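Local structure of putative HTH-type transcriptional regulator YwnA (Bacillus subtilis subsp. subtilis, 1XD7) at residues A[42-45]-A[46-50]; A[64-68]-A[69-73]; A[113-116]-A[117-121]; A[22-26]-A[27-31]. The protein probably binds DNA as a winged helix-turn-helix transcriptional regulator of the Rrf2 family. One frame throughout, in Å; residues are numbered along the deposited sequence.

Four short-range contacts, taken in chain order 4, 1, 2, 3, sample the DNA-binding domain and the long helix of an Rrf2-type regulator. Interaction 4 opens helix 26-33 and interaction 1 closes helix 37-49, the successive helices of the predicted helix-turn-helix; their centres lie about 15 Å apart, touching where I44 CD1 packs on S26 OG at 4.2 Å. Interaction 2, about 14 Å from interaction 1 between centres, is the turn leading from strand 63-64 of the wing to helix 73-80. Interaction 3 sits on the long helix 98-122, which meets the second subunit, about 33 Å from interaction 4 between centres. The probable DNA-reading end and the dimer contact thus lie apart.

Interaction 1: A[42-45]-A[46-50]; sequences RMIS and LLKKA
R42 and L46 begin a run of four i to i+4 backbone hydrogen bonds that carries the helix through this turn, from L46 N to R42 O, L47 N to M43 O, K48 N to I44 O and K49 N to S45 O. The second is nearly straight, 172° at the hydrogen with 2.9 Å between L47 N and M43 O. Among side chains the clearest meeting is between R42 and L46. The arginine sets CG anti to its own N (chi1 173°) and bends at chi2, which brings the guanidinium back over the leucine one turn later. L46 CD2 sits over the centre of one guanidinium face, 3.8 Å from R42 CZ, while L46 CD1 lies 3.8 Å from R42 NE, so that both methyls support the arginine's flat end. On another side of the helix the aliphatic part of K48 runs past I44, its CE 4.0 Å from I44 CG2 and 3.4 Å from I44 O. L47 CG rests 3.2 Å from M43 O, its CG placed beside the backbone N by chi1 of -70°. S45 OG turns back to bond R41 O. M43 and L47 are buried, M43 against V10 and I14 of helix 7-19 and L47 against L53 of strand 53-54. One helix thus offers an apolar side to the domain core and R42 and K49 to solvent, an arrangement consistent with the second helix of the predicted helix-turn-helix, the recognition helix of winged-helix DNA-binding proteins.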
loop_
_atom_site.group_PDB
_atom_site.type_symbol
_atom_site.label_atom_id
_atom_site.label_comp_id
_atom_site.label_asym_id
_atom_site.label_seq_id
_atom_site.Cartn_x
_atom_site.Cartn_y
_atom_site.Cartn_z
ATOM N N ARG A 42 0.839 15.969 -16.468
ATOM C CA ARG A 42 1.950 15.159 -15.956
ATOM C C ARG A 42 1.599 13.677 -16.106
ATOM O O ARG A 42 2.325 12.904 -16.736
ATOM C CB ARG A 42 2.210 15.501 -14.482
ATOM C CG ARG A 42 3.243 14.615 -13.765
ATOM C CD ARG A 42 4.593 14.593 -14.470
ATOM N NE ARG A 42 5.584 13.794 -13.749
ATOM C CZ ARG A 42 6.804 13.538 -14.206
ATOM N NH1 ARG A 42 7.190 14.017 -15.381
ATOM N NH2 ARG A 42 7.639 12.792 -13.495
ATOM N N MET A 43 0.475 13.293 -15.520
ATOM C CA MET A 43 0.005 11.929 -15.624
ATOM C C MET A 43 -0.005 11.517 -17.091
ATOM O O MET A 43 0.410 10.409 -17.438
ATOM C CB MET A 43 -1.400 11.824 -15.058
ATOM C CG MET A 43 -1.448 12.111 -13.601
ATOM S SD MET A 43 -0.447 10.909 -12.736
ATOM C CE MET A 43 -1.317 10.841 -11.319
ATOM N N ILE A 44 -0.446 12.417 -17.960
ATOM C CA ILE A 44 -0.499 12.093 -19.376
ATOM C C ILE A 44 0.851 11.962 -20.079
ATOM O O ILE A 44 0.956 11.247 -21.079
ATOM C CB ILE A 44 -1.396 13.091 -20.131
ATOM C CG1 ILE A 44 -2.844 12.913 -19.674
ATOM C CG2 ILE A 44 -1.317 12.845 -21.632
ATOM C CD1 ILE A 44 -3.815 13.936 -20.255
ATOM N N SER A 45 1.884 12.637 -19.584
ATOM C CA SER A 45 3.207 12.509 -20.207
ATOM C C SER A 45 3.757 11.149 -19.794
ATOM O O SER A 45 4.391 10.449 -20.580
ATOM C CB SER A 45 4.153 13.595 -19.713
ATOM O OG SER A 45 3.432 14.599 -19.024
ATOM N N LEU A 46 3.500 10.781 -18.547
ATOM C CA LEU A 46 3.958 9.505 -18.036
ATOM C C LEU A 46 3.294 8.383 -18.822
ATOM O O LEU A 46 3.970 7.503 -19.366
ATOM C CB LEU A 46 3.616 9.400 -16.556
ATOM C CG LEU A 46 4.319 10.475 -15.724
ATOM C CD1 LEU A 46 3.795 10.458 -14.302
ATOM C CD2 LEU A 46 5.824 10.245 -15.762
ATOM N N LEU A 47 1.968 8.423 -18.895
ATOM C CA LEU A 47 1.229 7.402 -19.623
ATOM C C LEU A 47 1.734 7.268 -21.051
ATOM O O LEU A 47 1.821 6.166 -21.587
ATOM C CB LEU A 47 -0.258 7.732 -19.605
ATOM C CG LEU A 47 -0.822 7.543 -18.200
ATOM C CD1 LEU A 47 -2.151 8.251 -18.049
ATOM C CD2 LEU A 47 -0.961 6.053 -17.925
ATOM N N LYS A 48 2.075 8.384 -21.678
ATOM C CA LYS A 48 2.590 8.305 -23.029
ATOM C C LYS A 48 4.007 7.758 -22.986
ATOM O O LYS A 48 4.386 6.929 -23.811
ATOM C CB LYS A 48 2.577 9.674 -23.683
ATOM C CG LYS A 48 1.170 10.142 -24.029
ATOM C CD LYS A 48 1.190 11.393 -24.877
ATOM C CE LYS A 48 1.833 12.545 -24.136
ATOM N NZ LYS A 48 1.728 13.806 -24.928
ATOM N N LYS A 49 4.783 8.231 -22.015
ATOM C CA LYS A 49 6.158 7.794 -21.839
ATOM C C LYS A 49 6.138 6.274 -21.725
ATOM O O LYS A 49 7.019 5.587 -22.230
ATOM C CB LYS A 49 6.730 8.410 -20.568
ATOM C CG LYS A 49 8.207 8.743 -20.619
ATOM C CD LYS A 49 8.630 9.374 -19.292
ATOM C CE LYS A 49 10.076 9.852 -19.305
ATOM N NZ LYS A 49 10.269 11.003 -20.230
ATOM N N ALA A 50 5.110 5.755 -21.065
ATOM C CA ALA A 50 4.957 4.315 -20.909
ATOM C C ALA A 50 4.230 3.774 -22.139
ATOM O O ALA A 50 3.719 2.657 -22.137
ATOM C CB ALA A 50 4.160 4.015 -19.656
#

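Interaction 2: A[64-68]-A[69-73]; sequences LKKDP and ADISL
D67 and A69 meet in an Asx turn laid over a type I beta turn, D67 to D70; a side-chain carboxylate takes the N-H of the residue two places on, in the link between wing strand 63-64 and helix 73-80 of the winged-helix domain. D67 OD1 accepts from A69 N at 2.7 Å, with 165° at the hydrogen, and uses the lone pair facing away from the other carboxylate oxygen. Its chi1 of -176° swings CG away from the residue's own nitrogen and beside the carbonyl carbon, from where OD1 can curl over the following peptide. The main-chain oxygen of the same aspartate is taken as well: D70 N donates to D67 O across 2.6 Å, arriving from above the carbonyl plane, 38° out of it. One residue therefore satisfies two successive N-H groups, that of A69 through its side chain and that of D70 through its backbone, while P68, which has no N-H to place, fills the position between D67 and A69. D67 OD1 and D70 OD2 stay 4.9 Å apart, so the two acidic groups do not meet. Backbone bonds to helix 127-130 tie P68 to K128 and I71 to L127. At the far end, S72 is the N-cap of helix 73-80, its OG bonded to E75 N. Beneath the polar turn, I71 is buried against L127; K66 CG lies 3.7 Å from I71 CG1. At the end of the strand, L64, which also packs on L15 and I18 of helix 7-19, offers CD1 to I71 CD1 at 4.0 Å.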
loop_
_atom_site.group_PDB
_atom_site.type_symbol
_atom_site.label_atom_id
_atom_site.label_comp_id
_atom_site.label_asym_id
_atom_site.label_seq_id
_atom_site.Cartn_x
_atom_site.Cartn_y
_atom_site.Cartn_z
ATOM N N LEU A 64 -5.630 6.123 -26.513
ATOM C CA LEU A 64 -5.074 4.825 -26.169
ATOM C C LEU A 64 -4.261 4.244 -27.297
ATOM O O LEU A 64 -4.691 4.254 -28.446
ATOM C CB LEU A 64 -6.187 3.842 -25.812
ATOM C CG LEU A 64 -7.170 4.303 -24.740
ATOM C CD1 LEU A 64 -8.009 3.120 -24.253
ATOM C CD2 LEU A 64 -6.397 4.924 -23.591
ATOM N N LYS A 65 -3.081 3.739 -26.967
ATOM C CA LYS A 65 -2.239 3.133 -27.978
ATOM C C LYS A 65 -2.834 1.770 -28.246
ATOM O O LYS A 65 -2.725 1.243 -29.347
ATOM C CB LYS A 65 -0.805 2.978 -27.485
ATOM C CG LYS A 65 0.174 2.569 -28.577
ATOM C CD LYS A 65 1.612 2.572 -28.063
ATOM C CE LYS A 65 2.622 2.517 -29.201
ATOM N NZ LYS A 65 2.577 3.750 -30.041
ATOM N N LYS A 66 -3.475 1.203 -27.231
ATOM C CA LYS A 66 -4.099 -0.100 -27.386
ATOM C C LYS A 66 -5.499 -0.151 -26.819
ATOM O O LYS A 66 -5.983 0.794 -26.202
ATOM C CB LYS A 66 -3.260 -1.200 -26.724
ATOM C CG LYS A 66 -2.855 -0.918 -25.283
ATOM C CD LYS A 66 -2.452 -2.186 -24.504
ATOM C CE LYS A 66 -1.612 -3.149 -25.317
ATOM N NZ LYS A 66 -0.520 -2.461 -26.054
ATOM N N ASP A 67 -6.140 -1.285 -27.030
ATOM C CA ASP A 67 -7.479 -1.510 -26.559
ATOM C C ASP A 67 -7.544 -1.701 -25.044
ATOM O O ASP A 67 -6.728 -2.412 -24.457
ATOM C CB ASP A 67 -8.039 -2.736 -27.252
ATOM C CG ASP A 67 -9.469 -2.984 -26.898
ATOM O OD1 ASP A 67 -9.750 -3.287 -25.719
ATOM O OD2 ASP A 67 -10.320 -2.865 -27.806
ATOM N N PRO A 68 -8.544 -1.086 -24.398
ATOM C CA PRO A 68 -8.829 -1.109 -22.960
ATOM C C PRO A 68 -8.796 -2.498 -22.330
ATOM O O PRO A 68 -8.619 -2.648 -21.113
ATOM C CB PRO A 68 -10.229 -0.513 -22.884
ATOM C CG PRO A 68 -10.237 0.451 -24.008
ATOM C CD PRO A 68 -9.554 -0.288 -25.117
ATOM N N ALA A 69 -9.008 -3.510 -23.156
ATOM C CA ALA A 69 -9.026 -4.877 -22.669
ATOM C C ALA A 69 -7.602 -5.385 -22.585
ATOM O O ALA A 69 -7.339 -6.410 -21.981
ATOM C CB ALA A 69 -9.850 -5.759 -23.606
ATOM N N ASP A 70 -6.690 -4.649 -23.196
ATOM C CA ASP A 70 -5.289 -5.019 -23.194
ATOM C C ASP A 70 -4.484 -4.077 -22.315
ATOM O O ASP A 70 -3.271 -3.950 -22.490
ATOM C CB ASP A 70 -4.734 -4.961 -24.612
ATOM C CG ASP A 70 -5.522 -5.818 -25.571
ATOM O OD1 ASP A 70 -5.399 -5.583 -26.794
ATOM O OD2 ASP A 70 -6.257 -6.721 -25.101
ATOM N N ILE A 71 -5.146 -3.410 -21.378
ATOM C CA ILE A 71 -4.445 -2.481 -20.505
ATOM C C ILE A 71 -4.696 -2.853 -19.076
ATOM O O ILE A 71 -5.768 -2.592 -18.539
ATOM C CB ILE A 71 -4.920 -1.045 -20.706
ATOM C CG1 ILE A 71 -4.925 -0.699 -22.200
ATOM C CG2 ILE A 71 -3.998 -0.100 -19.959
ATOM C CD1 ILE A 71 -5.392 0.705 -22.513
ATOM N N SER A 72 -3.700 -3.465 -18.450
ATOM C CA SER A 72 -3.848 -3.894 -17.070
ATOM C C SER A 72 -3.653 -2.735 -16.118
ATOM O O SER A 72 -2.923 -1.798 -16.421
ATOM C CB SER A 72 -2.815 -4.977 -16.757
ATOM O OG SER A 72 -1.508 -4.458 -16.924
ATOM N N LEU A 73 -4.300 -2.793 -14.965
ATOM C CA LEU A 73 -4.130 -1.729 -14.002
ATOM C C LEU A 73 -2.665 -1.725 -13.548
ATOM O O LEU A 73 -2.052 -0.673 -13.399
ATOM C CB LEU A 73 -5.083 -1.931 -12.827
ATOM C CG LEU A 73 -6.570 -1.880 -13.227
ATOM C CD1 LEU A 73 -7.426 -1.515 -12.027
ATOM C CD2 LEU A 73 -6.785 -0.837 -14.310
#

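Interaction 3: A[113-116]-A[117-121]; sequences SVQR and AMENE
R116 and E119 form a salt bridge one helical turn apart on the surface of helix 98-122, with Q115 crossing the glutamate chain nearby. The arginine grips side-on, NE and NH2 both donating to the single oxygen E119 OE1, at 2.7 Å from R116 NE and 2.5 Å from R116 NH2. That oxygen lies in the guanidinium plane, at its edge, while the carboxylate is turned 52° from it; NE comes nearly along the C-O direction of OE1 and NH2 from above the carboxylate plane. Bends at chi2 and chi3 (-69° and 88°) fold the arginine alongside the glutamate. Q115 brings NE2 to 3.6 Å from E119 CG, and also holds OE1 3.9 Å from M118 CE. This is an i to i+3 ion pair on the long helix that pairs with the second subunit: M118 packs on V114 of that subunit, and S113 OG bonds E121 OE1 there. A leucine in place of E119 would probably leave R116 NE and NH2 without this acceptor and the guanidinium free to swing from the helix. Beneath, M118 N donates to V114 O and E119 N to Q115 O, each at 2.8 Å.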
loop_
_atom_site.group_PDB
_atom_site.type_symbol
_atom_site.label_atom_id
_atom_site.label_comp_id
_atom_site.label_asym_id
_atom_site.label_seq_id
_atom_site.Cartn_x
_atom_site.Cartn_y
_atom_site.Cartn_z
ATOM N N SER A 113 6.538 -10.229 -0.753
ATOM C CA SER A 113 5.520 -11.232 -0.997
ATOM C C SER A 113 4.185 -10.494 -1.118
ATOM O O SER A 113 3.413 -10.713 -2.055
ATOM C CB SER A 113 5.478 -12.220 0.169
ATOM O OG SER A 113 4.386 -13.112 0.045
ATOM N N VAL A 114 3.927 -9.613 -0.159
ATOM C CA VAL A 114 2.702 -8.827 -0.150
ATOM C C VAL A 114 2.677 -7.935 -1.370
ATOM O O VAL A 114 1.638 -7.733 -2.001
ATOM C CB VAL A 114 2.629 -7.939 1.100
ATOM C CG1 VAL A 114 1.598 -6.835 0.894
ATOM C CG2 VAL A 114 2.283 -8.791 2.308
ATOM N N GLN A 115 3.840 -7.395 -1.683
ATOM C CA GLN A 115 3.993 -6.523 -2.822
ATOM C C GLN A 115 3.576 -7.266 -4.083
ATOM O O GLN A 115 2.759 -6.779 -4.860
ATOM C CB GLN A 115 5.451 -6.097 -2.931
ATOM C CG GLN A 115 5.806 -5.280 -4.158
ATOM C CD GLN A 115 5.210 -3.892 -4.128
ATOM O OE1 GLN A 115 5.097 -3.273 -3.065
ATOM N NE2 GLN A 115 4.842 -3.385 -5.298
ATOM N N ARG A 116 4.150 -8.448 -4.286
ATOM C CA ARG A 116 3.838 -9.237 -5.468
ATOM C C ARG A 116 2.336 -9.486 -5.494
ATOM O O ARG A 116 1.707 -9.402 -6.542
ATOM C CB ARG A 116 4.604 -10.570 -5.450
ATOM C CG ARG A 116 6.126 -10.467 -5.638
ATOM C CD ARG A 116 6.506 -10.038 -7.046
ATOM N NE ARG A 116 6.554 -8.585 -7.181
ATOM C CZ ARG A 116 7.557 -7.824 -6.743
ATOM N NH1 ARG A 116 8.605 -8.376 -6.142
ATOM N NH2 ARG A 116 7.507 -6.508 -6.893
ATOM N N ALA A 117 1.764 -9.779 -4.334
ATOM C CA ALA A 117 0.334 -10.009 -4.252
ATOM C C ALA A 117 -0.378 -8.761 -4.786
ATOM O O ALA A 117 -1.099 -8.835 -5.775
ATOM C CB ALA A 117 -0.065 -10.281 -2.830
ATOM N N MET A 118 -0.169 -7.622 -4.135
ATOM C CA MET A 118 -0.763 -6.366 -4.580
ATOM C C MET A 118 -0.631 -6.360 -6.110
ATOM O O MET A 118 -1.631 -6.355 -6.836
ATOM C CB MET A 118 0.010 -5.176 -3.964
ATOM C CG MET A 118 -0.679 -3.786 -4.006
ATOM S SD MET A 118 0.246 -2.463 -4.896
ATOM C CE MET A 118 1.501 -2.014 -3.647
ATOM N N GLU A 119 0.607 -6.415 -6.591
ATOM C CA GLU A 119 0.885 -6.387 -8.022
ATOM C C GLU A 119 0.184 -7.445 -8.852
ATOM O O GLU A 119 -0.058 -7.248 -10.044
ATOM C CB GLU A 119 2.378 -6.510 -8.283
ATOM C CG GLU A 119 3.206 -5.318 -7.875
ATOM C CD GLU A 119 4.628 -5.425 -8.391
ATOM O OE1 GLU A 119 5.280 -6.453 -8.113
ATOM O OE2 GLU A 119 5.098 -4.493 -9.080
ATOM N N ASN A 120 -0.127 -8.580 -8.247
ATOM C CA ASN A 120 -0.778 -9.629 -9.014
ATOM C C ASN A 120 -2.260 -9.367 -9.291
ATOM O O ASN A 120 -2.777 -9.771 -10.331
ATOM C CB ASN A 120 -0.535 -10.978 -8.350
ATOM C CG ASN A 120 0.832 -11.547 -8.702
ATOM O OD1 ASN A 120 1.304 -12.497 -8.081
ATOM N ND2 ASN A 120 1.472 -10.965 -9.712
ATOM N N GLU A 121 -2.942 -8.682 -8.382
ATOM C CA GLU A 121 -4.334 -8.339 -8.625
ATOM C C GLU A 121 -4.357 -7.297 -9.740
ATOM O O GLU A 121 -5.009 -7.482 -10.766
ATOM C CB GLU A 121 -4.977 -7.751 -7.375
ATOM C CG GLU A 121 -5.641 -8.791 -6.521
ATOM C CD GLU A 121 -6.631 -9.607 -7.318
ATOM O OE1 GLU A 121 -7.634 -9.023 -7.777
ATOM O OE2 GLU A 121 -6.406 -10.824 -7.499
#

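Interaction 4: A[22-26]-A[27-31]; sequences EKTSS and EIIAD. With SO4 (sulfate ion), chain B.
T24 touches both I28 and I29 in the apolar part of this helix start, where the chain enters helix 26-33. T24 CG2 lies 3.8 Å from I28 CG2 and 3.7 Å from I29 CG1, its chi1 of -41° placing that methyl beside the carbonyl carbon, on the side of the first turn. With an alanine in place of I29, T24 CG2 would probably lose its contact with the isoleucine chain and a gap would open toward V40. Among the hydrogen bonds, S25 is the N-cap residue: I28 N donates to S25 OG at 3.2 Å and I29 N to S25 O, although crowding in the model makes both oxygens, and I29 CG1 with them, less certain. A30 N continues the i to i+4 pattern on S26 O at 2.9 Å, with 163° at the hydrogen. The third kind is with an anion: a sulfate, probably from the crystallisation liquor, sits at the helix start, where S26 N donates to its O2 at 2.5 Å; S26 OG also bonds its O4, but is modelled so close that the length is doubtful; R41 NH2 and G61 N also hold it. Positive helix-end polarity would probably favour such a charge here. I29 and A30 face V40 of helix 37-49, S26 meets R41 of that same helix, and S25 packs on P60 in the loop between strands 53-54 and 63-64.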
loop_
_atom_site.group_PDB
_atom_site.type_symbol
_atom_site.label_atom_id
_atom_site.label_comp_id
_atom_site.label_asym_id
_atom_site.label_seq_id
_atom_site.Cartn_x
_atom_site.Cartn_y
_atom_site.Cartn_z
ATOM N N GLU A 22 -12.623 11.473 -27.856
ATOM C CA GLU A 22 -13.379 12.617 -28.335
ATOM C C GLU A 22 -12.506 13.849 -28.465
ATOM O O GLU A 22 -12.988 14.973 -28.311
ATOM C CB GLU A 22 -14.531 12.925 -27.386
ATOM C CG GLU A 22 -15.662 11.947 -27.495
ATOM C CD GLU A 22 -16.078 11.736 -28.939
ATOM O OE1 GLU A 22 -16.326 12.739 -29.647
ATOM O OE2 GLU A 22 -16.150 10.563 -29.366
ATOM N N LYS A 23 -11.224 13.639 -28.747
ATOM C CA LYS A 23 -10.310 14.762 -28.899
ATOM C C LYS A 23 -10.512 15.657 -27.691
ATOM O O LYS A 23 -10.703 16.871 -27.819
ATOM C CB LYS A 23 -10.644 15.554 -30.161
ATOM C CG LYS A 23 -10.870 14.706 -31.407
ATOM C CD LYS A 23 -9.580 14.148 -31.979
ATOM C CE LYS A 23 -9.862 13.196 -33.139
ATOM N NZ LYS A 23 -10.697 12.034 -32.702
ATOM N N THR A 24 -10.498 15.048 -26.516
ATOM C CA THR A 24 -10.684 15.788 -25.291
ATOM C C THR A 24 -9.352 16.358 -24.815
ATOM O O THR A 24 -8.393 15.623 -24.575
ATOM C CB THR A 24 -11.263 14.895 -24.212
ATOM O OG1 THR A 24 -12.273 14.051 -24.782
ATOM C CG2 THR A 24 -11.878 15.735 -23.123
ATOM N N SER A 25 -9.308 17.680 -24.689
ATOM C CA SER A 25 -8.115 18.390 -24.250
ATOM C C SER A 25 -7.797 17.997 -22.823
ATOM O O SER A 25 -8.618 17.396 -22.128
ATOM C CB SER A 25 -8.339 19.901 -24.312
ATOM O OG SER A 25 -9.287 20.293 -23.335
ATOM N N SER A 26 -6.609 18.360 -22.374
ATOM C CA SER A 26 -6.204 18.020 -21.028
ATOM C C SER A 26 -6.986 18.846 -20.039
ATOM O O SER A 26 -7.366 18.361 -18.975
ATOM C CB SER A 26 -4.711 18.273 -20.861
ATOM O OG SER A 26 -4.010 17.740 -21.965
ATOM N N GLU A 27 -7.226 20.101 -20.394
ATOM C CA GLU A 27 -7.966 21.000 -19.519
ATOM C C GLU A 27 -9.323 20.399 -19.186
ATOM O O GLU A 27 -9.661 20.201 -18.016
ATOM C CB GLU A 27 -8.152 22.365 -20.192
ATOM C CG GLU A 27 -7.553 22.476 -21.602
ATOM C CD GLU A 27 -8.606 22.726 -22.698
ATOM O OE1 GLU A 27 -8.218 22.929 -23.881
ATOM O OE2 GLU A 27 -9.817 22.713 -22.372
ATOM N N ILE A 28 -10.091 20.096 -20.228
ATOM C CA ILE A 28 -11.422 19.524 -20.063
ATOM C C ILE A 28 -11.368 18.307 -19.170
ATOM O O ILE A 28 -12.226 18.118 -18.306
ATOM C CB ILE A 28 -12.019 19.122 -21.420
ATOM C CG1 ILE A 28 -12.022 20.337 -22.345
ATOM C CG2 ILE A 28 -13.445 18.612 -21.238
ATOM C CD1 ILE A 28 -12.447 20.040 -23.753
ATOM N N ILE A 29 -10.336 17.493 -19.366
ATOM C CA ILE A 29 -10.179 16.288 -18.572
ATOM C C ILE A 29 -10.011 16.634 -17.112
ATOM O O ILE A 29 -10.664 16.057 -16.244
ATOM C CB ILE A 29 -8.996 15.481 -19.082
ATOM C CG1 ILE A 29 -9.270 15.105 -20.543
ATOM C CG2 ILE A 29 -8.779 14.252 -18.213
ATOM C CD1 ILE A 29 -8.215 14.276 -21.206
ATOM N N ALA A 30 -9.146 17.593 -16.830
ATOM C CA ALA A 30 -8.953 18.004 -15.451
ATOM C C ALA A 30 -10.300 18.500 -14.915
ATOM O O ALA A 30 -10.694 18.174 -13.795
ATOM C CB ALA A 30 -7.897 19.107 -15.375
ATOM N N ASP A 31 -11.011 19.282 -15.720
ATOM C CA ASP A 31 -12.324 19.780 -15.306
ATOM C C ASP A 31 -13.205 18.592 -15.007
ATOM O O ASP A 31 -13.691 18.421 -13.893
ATOM C CB ASP A 31 -12.992 20.577 -16.418
ATOM C CG ASP A 31 -12.165 21.741 -16.868
ATOM O OD1 ASP A 31 -11.899 22.636 -16.037
ATOM O OD2 ASP A 31 -11.777 21.764 -18.057
HETATM S S SO4 B . -3.813 18.965 -24.841
HETATM O O1 SO4 B . -3.593 20.378 -24.508
HETATM O O2 SO4 B . -5.191 18.592 -24.477
HETATM O O3 SO4 B . -3.573 18.761 -26.282
HETATM O O4 SO4 B . -2.874 18.118 -24.088
#